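Local coordinates for flower-specific gamma-thionin-like protein/acidic protein (Solanum lycopersicum, PDB 4UJ0) that binds phosphatidylinositol (4,5)-bisphosphate through a dimeric cationic grip and mediates cell lysis, acting as a plant defensin, at residues C22-Y25 with C26-K30. Sequence-based numbering, arbitrary orientation.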
ATOM      1  N   CYS A  22       2.766  -3.540   4.515  1.00 21.35           N
ATOM      2  CA  CYS A  22       1.789  -2.836   3.689  1.00 18.56           C
ATOM      3  C   CYS A  22       1.509  -3.641   2.402  1.00 17.75           C
ATOM      4  O   CYS A  22       0.359  -3.834   1.994  1.00 17.06           O
ATOM      5  CB  CYS A  22       2.340  -1.446   3.341  1.00 26.86           C
ATOM      6  SG  CYS A  22       1.378  -0.490   2.137  1.00 18.82           S
ATOM      7  N   ARG A  23       2.569  -4.074   1.744  1.00 20.05           N
ATOM      8  CA  ARG A  23       2.436  -4.826   0.504  1.00 20.03           C
ATOM      9  C   ARG A  23       1.498  -6.029   0.710  1.00 24.05           C
ATOM     10  O   ARG A  23       0.638  -6.311  -0.139  1.00 21.21           O
ATOM     11  CB  ARG A  23       3.813  -5.283   0.030  1.00 26.48           C
ATOM     12  CG  ARG A  23       3.836  -6.002  -1.306  1.00 27.39           C
ATOM     13  CD  ARG A  23       5.235  -6.481  -1.636  1.00 38.69           C
ATOM     14  NE  ARG A  23       6.239  -5.457  -1.337  1.00 48.74           N
ATOM     15  CZ  ARG A  23       7.365  -5.662  -0.648  1.00 55.58           C
ATOM     16  NH1 ARG A  23       7.674  -6.865  -0.165  1.00 60.49           N
ATOM     17  NH2 ARG A  23       8.201  -4.651  -0.439  1.00 53.15           N
ATOM     18  N   LYS A  24       1.651  -6.729   1.837  1.00 22.66           N
ATOM     19  CA  LYS A  24       0.870  -7.931   2.092  1.00 25.75           C
ATOM     20  C   LYS A  24      -0.613  -7.597   2.190  1.00 24.56           C
ATOM     21  O   LYS A  24      -1.444  -8.255   1.570  1.00 24.66           O
ATOM     22  CB  LYS A  24       1.321  -8.610   3.390  1.00 35.50           C
ATOM     23  CG  LYS A  24       0.667  -9.968   3.611  1.00 44.75           C
ATOM     24  CD  LYS A  24       1.029 -10.582   4.965  1.00 52.76           C
ATOM     25  CE  LYS A  24       0.554  -9.709   6.115  1.00 57.70           C
ATOM     26  NZ  LYS A  24      -0.907  -9.383   6.041  1.00 64.19           N
ATOM     27  N   TYR A  25      -0.936  -6.574   2.971  1.00 17.18           N
ATOM     28  CA  TYR A  25      -2.320  -6.112   3.081  1.00 17.99           C
ATOM     29  C   TYR A  25      -2.856  -5.687   1.709  1.00 15.63           C
ATOM     30  O   TYR A  25      -3.981  -6.031   1.333  1.00 18.99           O
ATOM     31  CB  TYR A  25      -2.440  -4.944   4.076  1.00 17.64           C
ATOM     32  CG  TYR A  25      -2.419  -5.350   5.539  1.00 19.32           C
ATOM     33  CD1 TYR A  25      -1.219  -5.444   6.239  1.00 21.03           C
ATOM     34  CD2 TYR A  25      -3.588  -5.638   6.211  1.00 20.28           C
ATOM     35  CE1 TYR A  25      -1.193  -5.815   7.550  1.00 23.33           C
ATOM     36  CE2 TYR A  25      -3.578  -5.992   7.539  1.00 22.28           C
ATOM     37  CZ  TYR A  25      -2.373  -6.083   8.206  1.00 23.20           C
ATOM     38  OH  TYR A  25      -2.333  -6.457   9.516  1.00 26.84           O
ATOM     39  N   CYS A  26      -2.052  -4.952   0.954  1.00 14.94           N
ATOM     40  CA  CYS A  26      -2.517  -4.434  -0.328  1.00 16.47           C
ATOM     41  C   CYS A  26      -2.823  -5.529  -1.334  1.00 16.34           C
ATOM     42  O   CYS A  26      -3.820  -5.467  -2.070  1.00 18.13           O
ATOM     43  CB  CYS A  26      -1.513  -3.437  -0.893  1.00 12.58           C
ATOM     44  SG  CYS A  26      -1.473  -1.945   0.042  1.00 16.18           S
ATOM     45  N   ILE A  27      -2.006  -6.578  -1.351  1.00 19.92           N
ATOM     46  CA  ILE A  27      -2.261  -7.672  -2.270  1.00 19.73           C
ATOM     47  C   ILE A  27      -3.568  -8.375  -1.924  1.00 22.69           C
ATOM     48  O   ILE A  27      -4.311  -8.807  -2.831  1.00 23.77           O
ATOM     49  CB  ILE A  27      -1.067  -8.637  -2.299  1.00 21.28           C
ATOM     50  CG1 ILE A  27       0.085  -7.932  -3.016  1.00 20.83           C
ATOM     51  CG2 ILE A  27      -1.418  -9.961  -3.008  1.00 24.49           C
ATOM     52  CD1 ILE A  27       1.440  -8.607  -2.836  1.00 28.58           C
ATOM     53  N   LYS A  28      -3.883  -8.452  -0.629  1.00 17.43           N
ATOM     54  CA  LYS A  28      -5.131  -9.066  -0.197  1.00 22.28           C
ATOM     55  C   LYS A  28      -6.315  -8.192  -0.623  1.00 24.49           C
ATOM     56  O   LYS A  28      -7.427  -8.689  -0.808  1.00 29.20           O
ATOM     57  CB  LYS A  28      -5.143  -9.298   1.317  1.00 29.52           C
ATOM     58  CG  LYS A  28      -4.138 -10.330   1.790  1.00 38.20           C
ATOM     59  CD  LYS A  28      -4.330 -10.663   3.273  1.00 44.59           C
ATOM     60  CE  LYS A  28      -3.430 -11.817   3.699  1.00 50.20           C
ATOM     61  NZ  LYS A  28      -3.612 -12.155   5.146  1.00 57.91           N
ATOM     62  N   GLU A  29      -6.062  -6.898  -0.764  1.00 24.56           N
ATOM     63  CA  GLU A  29      -7.042  -5.930  -1.274  1.00 23.27           C
ATOM     64  C   GLU A  29      -7.121  -5.912  -2.812  1.00 22.21           C
ATOM     65  O   GLU A  29      -7.767  -5.044  -3.390  1.00 21.60           O
ATOM     66  CB  GLU A  29      -6.716  -4.520  -0.755  1.00 19.11           C
ATOM     67  CG  GLU A  29      -7.003  -4.319   0.736  1.00 23.01           C
ATOM     68  CD  GLU A  29      -6.643  -2.928   1.249  1.00 23.61           C
ATOM     69  OE1 GLU A  29      -7.150  -1.905   0.712  1.00 18.21           O
ATOM     70  OE2 GLU A  29      -5.850  -2.856   2.213  1.00 22.05           O
ATOM     71  N   LYS A  30      -6.455  -6.861  -3.466  1.00 22.25           N
ATOM     72  CA  LYS A  30      -6.492  -7.003  -4.934  1.00 23.20           C
ATOM     73  C   LYS A  30      -5.678  -5.929  -5.680  1.00 20.26           C
ATOM     74  O   LYS A  30      -5.933  -5.638  -6.849  1.00 22.61           O
ATOM     75  CB  LYS A  30      -7.938  -7.021  -5.463  1.00 29.62           C
ATOM     76  CG  LYS A  30      -8.839  -8.065  -4.821  1.00 39.92           C
ATOM     77  CD  LYS A  30      -8.238  -9.455  -4.935  1.00 49.59           C
ATOM     78  CE  LYS A  30      -9.278 -10.536  -4.668  1.00 61.01           C
ATOM     79  NZ  LYS A  30     -10.214 -10.719  -5.824  1.00 65.80           N
TER
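Cys22 and Cys26 sit one turn apart on helix 19-28 and give the signature of the cysteine-stabilised alpha-beta fold of plant defensins, in which a CXXXC pair ties a helix to the sheet. Their SG atoms lie 3.8 Å apart without being bonded to each other; each forms a disulfide with strand 43-48, Cys22 to Cys43 and Cys26 to Cys45. The two sulfurs reach the same flank by different routes: that of Cys22 lies anti to its own backbone N (chi1 172°), whereas that of Cys26 swings back over the preceding turn, 3.3 Å from Cys22 O. The backbone around them keeps regular i to i+4 bonding, beginning with Cys26 N to Cys22 O at 2.9 Å and ending with Glu29 N to Tyr25 O, a more bent bond of 3.1 Å with an N-H...O angle of 139°.

On the outer flank, Arg23 and Ile27 run side by side, CG against CD1. Lys24 and Lys28 also point the same way, with Lys24 NZ and Lys28 NZ 4.0 Å apart, a proximity that probably raises the local positive potential. Bends at chi3 and chi4 of Lys24 carry its NZ over one face of the Tyr25 ring, offset toward the rim, while Phe12 meets that ring edge-to-face.

The helix then closes in a Schellman motif, with Lys30 at positive phi and Lys30 N bonded to Ile27 O at 3.0 Å. Within this turn, the carboxylate of Glu29, the first residue to leave helical geometry, is held by the loop at Ser9, Gln10 and Thr11, and Glu29 CG packs 3.5 Å from Tyr25 O.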